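Side-chain contacts in valine-pyruvate aminotransferase (Salmonella typhimurium, PDB 3G7Q), which uses pyridoxal 5'-phosphate to exchange an amino group between valine and pyruvate, probably giving 3-methyl-2-oxobutanoate and alanine, and takes part in alanine biosynthesis: residues 110-113 against 114-118; 185-188 against 189-192; 236-239 against 240-244. One frame throughout, in Å; residues are numbered along the deposited sequence.

Contact 1 (110-113 against 114-118); sequences AFFY and LFNLF
Leu114 stands one turn along helix 107-118 from Ala110, and its N donates to Ala110 O at 3.1 Å. Its CG comes to 3.4 Å from the same Ala110 O, while CD1 brushes Phe111 CD1 4.3 Å away. Phe115 N bonds to Phe111 O at 2.8 Å. The Phe115 CG lies beside its own backbone N (chi1 -58°), which turns the ring back along the helix; Phe111 O lies over its face, toward the rim, and Phe111 CB makes a CH-pi contact over the ring, 4.1 Å from its centroid. The two phenyl planes are inclined obliquely, at 44°. These i to i+3 and i to i+4 pairs belong to a helix laid on the central sheet of the class I aminotransferase fold: Phe111 and Leu114 rest on strands 216-219 and 242-247, and Phe115 on Met183. Asn116 N and ND2 both donate to Phe112 O, from opposite faces of the carbonyl plane, ND2 at 2.7 Å and 40° out of that plane. The same ND2 hangs 3.2 Å above the centre of the Phe112 ring. Leu117 N donates to Tyr113 O at 2.8 Å; both side chains meet helix 265-278.

Contact 2 (185-188 against 189-192); sequences CVSR and PTNP
Ser187 and Thr190 face each other across the bend that ends strand 181-187, and the contact between them is mainly polar. With OG of Ser187 between its backbone N and carbonyl carbon (chi1 56°), the hydroxyl is aimed at Thr190, Ser187 OG to Thr190 OG1 3.0 Å. The serine hydroxyl is also hydrogen-bonded to Glu137. A water bridges the bend: it donates to Ser187 O at 2.7 Å and accepts from Thr190 OG1 at 3.0 Å. Thr190 OG1 further makes a weak bond to Asn195 O.

Carbon contacts are few; Thr190 CG2 approaches Ser187 OG to 3.2 Å.

The backbone geometry brings these groups together. The Arg188-Pro189 peptide is cis, which draws the CA atoms of Arg188 and Pro189 to 3.0 Å and bends the chain sharply. A second cis bond precedes Pro192, within the Asn-Pro-Thr-Gly sequence that borders the cofactor pocket in class I aminotransferases.

Polar partners outside the bend hold the other ends. The extended Arg188 chain reaches a salt bridge with Asp199 and bonds Ile197 O and Arg235 O, while Asn191 OD1 accepts from Arg389.

Thr190 has a single hydroxyl hydrogen to give. The water accepts it and the bond to Asn195 O is weak, so the two acceptors probably share it unequally.

Contact 3 (236-239 against 240-244); sequences PLWN and PNIIL
Asn239 to Ile242 form a type I beta turn, closed by Ile242 N donating to Asn239 O at 2.9 Å from 45° above the carbonyl plane. The Asn239 side chain reinforces it. Its CG lies between the backbone N and the carbonyl carbon (chi1 63°), which carries OD1 forward to accept from Asn241 N at 3.0 Å in the plane of the side-chain carbonyl. This is an Asx turn, superimposed on the beta turn and starting at the same residue. The other amide atom, ND2, bonds to Asp206 of helix 199-211 and passes Ile242 CD1 at 3.7 Å.

The turn leads into strand 242-247 of the seven-stranded mixed sheet, the core of the large domain in aminotransferases of this fold type, with Asn241 ND2 held by Ile214 O beside the neighbouring strand 216-219.

Ile242 points back at the incoming loop and is gripped there from two sides. Its CD1 presses on Leu237 at nearly a right angle, 3.4 Å from CG, a close carbon-carbon approach. Its CG2 meets Trp238 CD1 at 3.9 Å as the two side chains run past each other in opposite directions. The indole NE1 adds a weak, bent bond to Ile242 O (3.2 Å, N-H...O 123°). Pro240 N sits over one indole face, 4.0 Å above the plane toward the rim.

Overall arrangement
From the N terminus the chain first meets contact 1, within helix 107-118, then contact 2 where strand 181-187 runs out into a cis-proline bend, and last contact 3, the turn that starts strand 242-247. Each closes only a few residues and they follow in series; none nests in or crosses another. The seven-stranded sheet joins them: strands 181-187 and 242-247 flank strand 216-219, and the helix of contact 1 lies over all three. Phe111 packs on Cys185, and Phe118 CE2 meets Ile243 CD1 at 3.6 Å. Contacts 2 and 3 do not touch, their nearest atoms being about 5 Å apart, yet helix 199-211 receives Arg188 and Leu237 alike on Leu202.

Contact 1 (110-113 against 114-118)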
ATOM      1  N   ALA A 110       0.177   5.219   6.600  1.00 38.06           N
ATOM      2  CA  ALA A 110      -0.504   5.559   7.847  1.00 38.65           C
ATOM      3  C   ALA A 110      -0.691   7.080   7.962  1.00 38.50           C
ATOM      4  O   ALA A 110      -1.798   7.549   8.194  1.00 36.99           O
ATOM      5  CB  ALA A 110       0.280   5.023   9.024  1.00 37.41           C
ATOM      6  N   PHE A 111       0.377   7.853   7.764  1.00 40.17           N
ATOM      7  CA  PHE A 111       0.253   9.315   7.895  1.00 42.53           C
ATOM      8  C   PHE A 111      -0.600   9.960   6.804  1.00 42.38           C
ATOM      9  O   PHE A 111      -1.317  10.932   7.071  1.00 41.32           O
ATOM     10  CB  PHE A 111       1.626   9.959   8.066  1.00 45.05           C
ATOM     11  CG  PHE A 111       2.197   9.687   9.418  1.00 51.67           C
ATOM     12  CD1 PHE A 111       1.814  10.463  10.504  1.00 58.72           C
ATOM     13  CD2 PHE A 111       3.022   8.600   9.638  1.00 49.65           C
ATOM     14  CE1 PHE A 111       2.299  10.189  11.763  1.00 56.41           C
ATOM     15  CE2 PHE A 111       3.498   8.320  10.886  1.00 53.90           C
ATOM     16  CZ  PHE A 111       3.129   9.120  11.954  1.00 53.52           C
ATOM     17  N   PHE A 112      -0.569   9.395   5.594  1.00 41.17           N
ATOM     18  CA  PHE A 112      -1.424   9.870   4.532  1.00 40.58           C
ATOM     19  C   PHE A 112      -2.885   9.793   4.959  1.00 39.65           C
ATOM     20  O   PHE A 112      -3.659  10.723   4.726  1.00 39.71           O
ATOM     21  CB  PHE A 112      -1.196   9.058   3.245  1.00 41.28           C
ATOM     22  CG  PHE A 112      -2.021   9.523   2.099  1.00 42.35           C
ATOM     23  CD1 PHE A 112      -1.698  10.698   1.427  1.00 46.42           C
ATOM     24  CD2 PHE A 112      -3.133   8.807   1.691  1.00 43.47           C
ATOM     25  CE1 PHE A 112      -2.472  11.142   0.370  1.00 42.50           C
ATOM     26  CE2 PHE A 112      -3.898   9.238   0.646  1.00 41.85           C
ATOM     27  CZ  PHE A 112      -3.578  10.405  -0.020  1.00 43.32           C
ATOM     28  N   TYR A 113      -3.285   8.682   5.576  1.00 39.85           N
ATOM     29  CA  TYR A 113      -4.660   8.577   6.073  1.00 39.18           C
ATOM     30  C   TYR A 113      -4.940   9.595   7.184  1.00 38.56           C
ATOM     31  O   TYR A 113      -5.953  10.287   7.158  1.00 36.74           O
ATOM     32  CB  TYR A 113      -4.990   7.175   6.613  1.00 42.46           C
ATOM     33  CG  TYR A 113      -4.955   6.080   5.571  1.00 48.06           C
ATOM     34  CD1 TYR A 113      -5.695   6.190   4.397  1.00 52.11           C
ATOM     35  CD2 TYR A 113      -4.232   4.910   5.778  1.00 51.11           C
ATOM     36  CE1 TYR A 113      -5.670   5.190   3.430  1.00 56.54           C
ATOM     37  CE2 TYR A 113      -4.213   3.897   4.818  1.00 53.59           C
ATOM     38  CZ  TYR A 113      -4.924   4.051   3.647  1.00 53.58           C
ATOM     39  OH  TYR A 113      -4.908   3.057   2.690  1.00 53.05           O
ATOM     40  N   LEU A 114      -4.038   9.694   8.146  1.00 37.91           N
ATOM     41  CA  LEU A 114      -4.263  10.608   9.268  1.00 37.00           C
ATOM     42  C   LEU A 114      -4.365  12.045   8.792  1.00 37.30           C
ATOM     43  O   LEU A 114      -5.303  12.742   9.175  1.00 38.25           O
ATOM     44  CB  LEU A 114      -3.168  10.435  10.335  1.00 35.08           C
ATOM     45  CG  LEU A 114      -3.121   9.029  10.964  1.00 36.71           C
ATOM     46  CD1 LEU A 114      -1.904   8.909  11.883  1.00 35.14           C
ATOM     47  CD2 LEU A 114      -4.431   8.706  11.678  1.00 35.59           C
ATOM     48  N   PHE A 115      -3.451  12.465   7.915  1.00 40.80           N
ATOM     49  CA  PHE A 115      -3.476  13.834   7.386  1.00 44.43           C
ATOM     50  C   PHE A 115      -4.803  14.107   6.694  1.00 45.35           C
ATOM     51  O   PHE A 115      -5.418  15.154   6.904  1.00 48.80           O
ATOM     52  CB  PHE A 115      -2.290  14.125   6.437  1.00 46.85           C
ATOM     53  CG  PHE A 115      -0.909  13.934   7.069  1.00 50.34           C
ATOM     54  CD1 PHE A 115      -0.691  14.093   8.440  1.00 54.98           C
ATOM     55  CD2 PHE A 115       0.195  13.671   6.263  1.00 54.78           C
ATOM     56  CE1 PHE A 115       0.588  13.932   8.993  1.00 55.86           C
ATOM     57  CE2 PHE A 115       1.458  13.526   6.810  1.00 45.08           C
ATOM     58  CZ  PHE A 115       1.654  13.659   8.179  1.00 52.32           C
ATOM     59  N   ASN A 116      -5.268  13.155   5.895  1.00 46.01           N
ATOM     60  CA  ASN A 116      -6.572  13.281   5.253  1.00 45.95           C
ATOM     61  C   ASN A 116      -7.741  13.308   6.214  1.00 44.47           C
ATOM     62  O   ASN A 116      -8.734  13.972   5.957  1.00 42.65           O
ATOM     63  CB  ASN A 116      -6.802  12.143   4.251  1.00 47.08           C
ATOM     64  CG  ASN A 116      -6.146  12.413   2.926  1.00 50.26           C
ATOM     65  OD1 ASN A 116      -6.647  13.219   2.138  1.00 57.63           O
ATOM     66  ND2 ASN A 116      -5.027  11.742   2.660  1.00 52.46           N
ATOM     67  N   LEU A 117      -7.632  12.577   7.316  1.00 42.05           N
ATOM     68  CA  LEU A 117      -8.729  12.489   8.276  1.00 39.74           C
ATOM     69  C   LEU A 117      -8.840  13.735   9.168  1.00 39.10           C
ATOM     70  O   LEU A 117      -9.943  14.166   9.487  1.00 36.86           O
ATOM     71  CB  LEU A 117      -8.531  11.233   9.131  1.00 40.37           C
ATOM     72  CG  LEU A 117      -9.656  10.721  10.012  1.00 45.63           C
ATOM     73  CD1 LEU A 117     -10.848  10.308   9.164  1.00 47.20           C
ATOM     74  CD2 LEU A 117      -9.170   9.542  10.856  1.00 42.98           C
ATOM     75  N   PHE A 118      -7.711  14.323   9.551  1.00 36.82           N
ATOM     76  CA  PHE A 118      -7.712  15.462  10.473  1.00 38.22           C
ATOM     77  C   PHE A 118      -7.252  16.824   9.919  1.00 38.74           C
ATOM     78  O   PHE A 118      -7.492  17.835  10.570  1.00 40.26           O
ATOM     79  CB  PHE A 118      -6.856  15.124  11.713  1.00 36.37           C
ATOM     80  CG  PHE A 118      -7.372  13.952  12.506  1.00 35.02           C
ATOM     81  CD1 PHE A 118      -8.425  14.107  13.385  1.00 36.21           C
ATOM     82  CD2 PHE A 118      -6.785  12.706  12.388  1.00 33.84           C
ATOM     83  CE1 PHE A 118      -8.912  13.036  14.117  1.00 36.48           C
ATOM     84  CE2 PHE A 118      -7.250  11.638  13.110  1.00 35.88           C
ATOM     85  CZ  PHE A 118      -8.321  11.802  13.981  1.00 36.62           C
TER

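Contact 2 (185-188 against 189-192)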
ATOM      1  N   CYS A 185       1.673  16.301  15.799  0.50 31.62           N
ATOM      2  CA  CYS A 185       2.417  15.122  15.386  0.50 31.87           C
ATOM      3  C   CYS A 185       3.870  15.136  15.843  0.50 30.91           C
ATOM      4  O   CYS A 185       4.581  16.099  15.597  0.50 31.53           O
ATOM      5  CB  CYS A 185       2.361  15.035  13.867  0.50 32.28           C
ATOM      6  SG  CYS A 185       3.007  13.501  13.222  0.50 34.16           S
ATOM      7  N   VAL A 186       4.304  14.060  16.499  1.00 29.93           N
ATOM      8  CA  VAL A 186       5.675  13.913  16.968  1.00 31.96           C
ATOM      9  C   VAL A 186       6.101  12.465  16.701  1.00 34.14           C
ATOM     10  O   VAL A 186       5.273  11.604  16.437  1.00 33.02           O
ATOM     11  CB  VAL A 186       5.839  14.213  18.470  1.00 32.96           C
ATOM     12  CG1 VAL A 186       5.502  15.636  18.789  1.00 34.50           C
ATOM     13  CG2 VAL A 186       4.990  13.255  19.314  1.00 32.49           C
ATOM     14  N   SER A 187       7.395  12.210  16.716  1.00 36.58           N
ATOM     15  CA  SER A 187       7.918  10.841  16.598  1.00 35.75           C
ATOM     16  C   SER A 187       8.742  10.631  17.859  1.00 36.54           C
ATOM     17  O   SER A 187       9.155  11.614  18.496  1.00 35.33           O
ATOM     18  CB  SER A 187       8.749  10.656  15.334  1.00 38.37           C
ATOM     19  OG  SER A 187       9.802  11.616  15.295  1.00 39.68           O
ATOM     20  N   ARG A 188       8.967   9.368  18.254  1.00 32.92           N
ATOM     21  CA  ARG A 188       9.727   9.088  19.465  1.00 33.25           C
ATOM     22  C   ARG A 188      10.216   7.655  19.498  1.00 32.99           C
ATOM     23  O   ARG A 188       9.411   6.744  19.704  1.00 33.35           O
ATOM     24  CB  ARG A 188       8.848   9.328  20.704  1.00 32.49           C
ATOM     25  CG  ARG A 188       9.571   9.418  22.023  1.00 34.26           C
ATOM     26  CD  ARG A 188       8.563   9.474  23.156  1.00 35.86           C
ATOM     27  NE  ARG A 188       9.113  10.028  24.379  1.00 30.75           N
ATOM     28  CZ  ARG A 188       8.711   9.709  25.616  1.00 32.68           C
ATOM     29  NH1 ARG A 188       7.791   8.768  25.817  1.00 34.95           N
ATOM     30  NH2 ARG A 188       9.253  10.290  26.664  1.00 32.08           N
ATOM     31  N   PRO A 189      11.518   7.416  19.257  1.00 32.65           N
ATOM     32  CA  PRO A 189      12.600   8.339  18.860  1.00 32.04           C
ATOM     33  C   PRO A 189      12.373   8.886  17.468  1.00 31.21           C
ATOM     34  O   PRO A 189      11.623   8.318  16.664  1.00 31.70           O
ATOM     35  CB  PRO A 189      13.856   7.469  18.848  1.00 33.08           C
ATOM     36  CG  PRO A 189      13.486   6.216  19.635  1.00 35.09           C
ATOM     37  CD  PRO A 189      12.007   6.041  19.430  1.00 32.31           C
ATOM     38  N   THR A 190      13.059   9.986  17.176  1.00 30.13           N
ATOM     39  CA  THR A 190      12.826  10.725  15.943  1.00 29.90           C
ATOM     40  C   THR A 190      13.830  10.503  14.816  1.00 30.37           C
ATOM     41  O   THR A 190      15.030  10.420  15.051  1.00 30.88           O
ATOM     42  CB  THR A 190      12.847  12.236  16.280  1.00 31.21           C
ATOM     43  OG1 THR A 190      11.829  12.525  17.243  1.00 33.78           O
ATOM     44  CG2 THR A 190      12.651  13.120  15.023  1.00 30.22           C
ATOM     45  N   ASN A 191      13.283  10.345  13.613  1.00 28.86           N
ATOM     46  CA  ASN A 191      14.040  10.465  12.369  1.00 31.89           C
ATOM     47  C   ASN A 191      13.778  11.961  12.044  1.00 30.47           C
ATOM     48  O   ASN A 191      12.634  12.353  11.811  1.00 32.28           O
ATOM     49  CB  ASN A 191      13.472   9.515  11.321  1.00 33.22           C
ATOM     50  CG  ASN A 191      14.034   9.731   9.917  1.00 33.06           C
ATOM     51  OD1 ASN A 191      14.800  10.686   9.644  1.00 31.71           O
ATOM     52  ND2 ASN A 191      13.604   8.857   8.971  1.00 33.90           N
ATOM     53  N   PRO A 192      14.828  12.784  11.835  1.00 29.25           N
ATOM     54  CA  PRO A 192      16.254  12.519  11.595  1.00 30.49           C
ATOM     55  C   PRO A 192      17.286  12.720  12.689  1.00 30.66           C
ATOM     56  O   PRO A 192      18.462  12.482  12.444  1.00 29.58           O
ATOM     57  CB  PRO A 192      16.548  13.574  10.508  1.00 30.25           C
ATOM     58  CG  PRO A 192      15.820  14.785  11.028  1.00 29.10           C
ATOM     59  CD  PRO A 192      14.526  14.219  11.626  1.00 28.76           C
TER
HETATM   60  O   HOH W   1      11.212  12.134  20.103  1.00 27.56           O

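Contact 3 (236-239 against 240-244)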
ATOM      1  N   PRO A 236       6.466   4.969  28.206  1.00 33.31           N
ATOM      2  CA  PRO A 236       5.456   4.840  27.156  1.00 33.77           C
ATOM      3  C   PRO A 236       4.156   5.543  27.539  1.00 33.77           C
ATOM      4  O   PRO A 236       3.850   5.681  28.743  1.00 32.47           O
ATOM      5  CB  PRO A 236       5.272   3.323  27.039  1.00 36.77           C
ATOM      6  CG  PRO A 236       6.544   2.742  27.625  1.00 36.82           C
ATOM      7  CD  PRO A 236       6.873   3.657  28.737  1.00 34.09           C
ATOM      8  N   LEU A 237       3.417   5.993  26.531  1.00 34.98           N
ATOM      9  CA  LEU A 237       2.179   6.726  26.727  1.00 36.43           C
ATOM     10  C   LEU A 237       1.106   6.316  25.747  1.00 35.90           C
ATOM     11  O   LEU A 237       1.334   6.309  24.539  1.00 33.46           O
ATOM     12  CB  LEU A 237       2.407   8.230  26.525  1.00 37.62           C
ATOM     13  CG  LEU A 237       1.209   9.195  26.712  1.00 39.17           C
ATOM     14  CD1 LEU A 237       0.688   9.186  28.135  1.00 42.82           C
ATOM     15  CD2 LEU A 237       1.562  10.639  26.296  1.00 41.45           C
ATOM     16  N   TRP A 238      -0.066   5.981  26.267  1.00 34.10           N
ATOM     17  CA  TRP A 238      -1.233   5.793  25.407  1.00 35.63           C
ATOM     18  C   TRP A 238      -2.496   6.103  26.196  1.00 35.87           C
ATOM     19  O   TRP A 238      -2.586   5.812  27.402  1.00 35.10           O
ATOM     20  CB  TRP A 238      -1.349   4.402  24.767  1.00 38.36           C
ATOM     21  CG  TRP A 238      -2.457   4.423  23.707  1.00 36.54           C
ATOM     22  CD1 TRP A 238      -2.343   4.865  22.409  1.00 40.41           C
ATOM     23  CD2 TRP A 238      -3.826   4.037  23.870  1.00 37.89           C
ATOM     24  NE1 TRP A 238      -3.558   4.784  21.769  1.00 39.87           N
ATOM     25  CE2 TRP A 238      -4.480   4.264  22.636  1.00 37.15           C
ATOM     26  CE3 TRP A 238      -4.560   3.511  24.932  1.00 39.31           C
ATOM     27  CZ2 TRP A 238      -5.829   3.992  22.445  1.00 40.22           C
ATOM     28  CZ3 TRP A 238      -5.886   3.254  24.751  1.00 41.77           C
ATOM     29  CH2 TRP A 238      -6.516   3.486  23.509  1.00 40.27           C
ATOM     30  N   ASN A 239      -3.410   6.807  25.534  1.00 34.68           N
ATOM     31  CA  ASN A 239      -4.756   7.054  26.058  1.00 35.11           C
ATOM     32  C   ASN A 239      -5.640   7.244  24.829  1.00 34.76           C
ATOM     33  O   ASN A 239      -5.123   7.335  23.705  1.00 33.73           O
ATOM     34  CB  ASN A 239      -4.792   8.213  27.059  1.00 35.73           C
ATOM     35  CG  ASN A 239      -4.402   9.533  26.454  1.00 37.96           C
ATOM     36  OD1 ASN A 239      -5.002   9.976  25.487  1.00 37.08           O
ATOM     37  ND2 ASN A 239      -3.412  10.194  27.056  1.00 31.22           N
ATOM     38  N   PRO A 240      -6.964   7.258  25.003  1.00 36.42           N
ATOM     39  CA  PRO A 240      -7.830   7.359  23.812  1.00 36.42           C
ATOM     40  C   PRO A 240      -7.671   8.583  22.888  1.00 36.06           C
ATOM     41  O   PRO A 240      -8.208   8.545  21.782  1.00 39.22           O
ATOM     42  CB  PRO A 240      -9.236   7.330  24.419  1.00 36.81           C
ATOM     43  CG  PRO A 240      -9.072   6.553  25.668  1.00 38.36           C
ATOM     44  CD  PRO A 240      -7.759   7.059  26.223  1.00 37.09           C
ATOM     45  N   ASN A 241      -6.982   9.643  23.319  1.00 36.37           N
ATOM     46  CA  ASN A 241      -6.726  10.798  22.447  1.00 35.95           C
ATOM     47  C   ASN A 241      -5.366  10.704  21.753  1.00 35.64           C
ATOM     48  O   ASN A 241      -4.909  11.668  21.124  1.00 34.88           O
ATOM     49  CB  ASN A 241      -6.791  12.108  23.220  1.00 37.25           C
ATOM     50  CG  ASN A 241      -6.964  13.321  22.313  1.00 39.33           C
ATOM     51  OD1 ASN A 241      -7.780  13.296  21.414  1.00 37.03           O
ATOM     52  ND2 ASN A 241      -6.205  14.384  22.557  1.00 34.58           N
ATOM     53  N   ILE A 242      -4.695   9.569  21.899  1.00 35.00           N
ATOM     54  CA  ILE A 242      -3.402   9.373  21.255  1.00 33.40           C
ATOM     55  C   ILE A 242      -3.547   8.402  20.092  1.00 34.24           C
ATOM     56  O   ILE A 242      -4.300   7.431  20.159  1.00 32.52           O
ATOM     57  CB  ILE A 242      -2.338   8.903  22.245  1.00 34.49           C
ATOM     58  CG1 ILE A 242      -2.015  10.060  23.193  1.00 36.85           C
ATOM     59  CG2 ILE A 242      -1.066   8.460  21.495  1.00 32.06           C
ATOM     60  CD1 ILE A 242      -1.057   9.746  24.223  1.00 43.15           C
ATOM     61  N   ILE A 243      -2.862   8.709  19.004  1.00 33.95           N
ATOM     62  CA  ILE A 243      -2.803   7.840  17.835  1.00 32.40           C
ATOM     63  C   ILE A 243      -1.341   7.414  17.754  1.00 33.70           C
ATOM     64  O   ILE A 243      -0.473   8.245  17.553  1.00 34.71           O
ATOM     65  CB  ILE A 243      -3.242   8.542  16.545  1.00 33.60           C
ATOM     66  CG1 ILE A 243      -4.676   9.125  16.682  1.00 33.31           C
ATOM     67  CG2 ILE A 243      -3.203   7.556  15.350  1.00 31.84           C
ATOM     68  CD1 ILE A 243      -5.088   9.980  15.483  1.00 31.27           C
ATOM     69  N   LEU A 244      -1.087   6.115  17.884  0.50 32.22           N
ATOM     70  CA  LEU A 244       0.269   5.578  17.942  0.50 31.61           C
ATOM     71  C   LEU A 244       0.572   4.741  16.704  0.50 34.01           C
ATOM     72  O   LEU A 244      -0.131   3.761  16.465  0.50 34.19           O
ATOM     73  CB  LEU A 244       0.371   4.748  19.222  0.50 34.57           C
ATOM     74  CG  LEU A 244       1.631   3.994  19.630  0.50 34.07           C
ATOM     75  CD1 LEU A 244       2.804   4.926  19.608  0.50 37.59           C
ATOM     76  CD2 LEU A 244       1.401   3.395  21.034  0.50 31.14           C
TER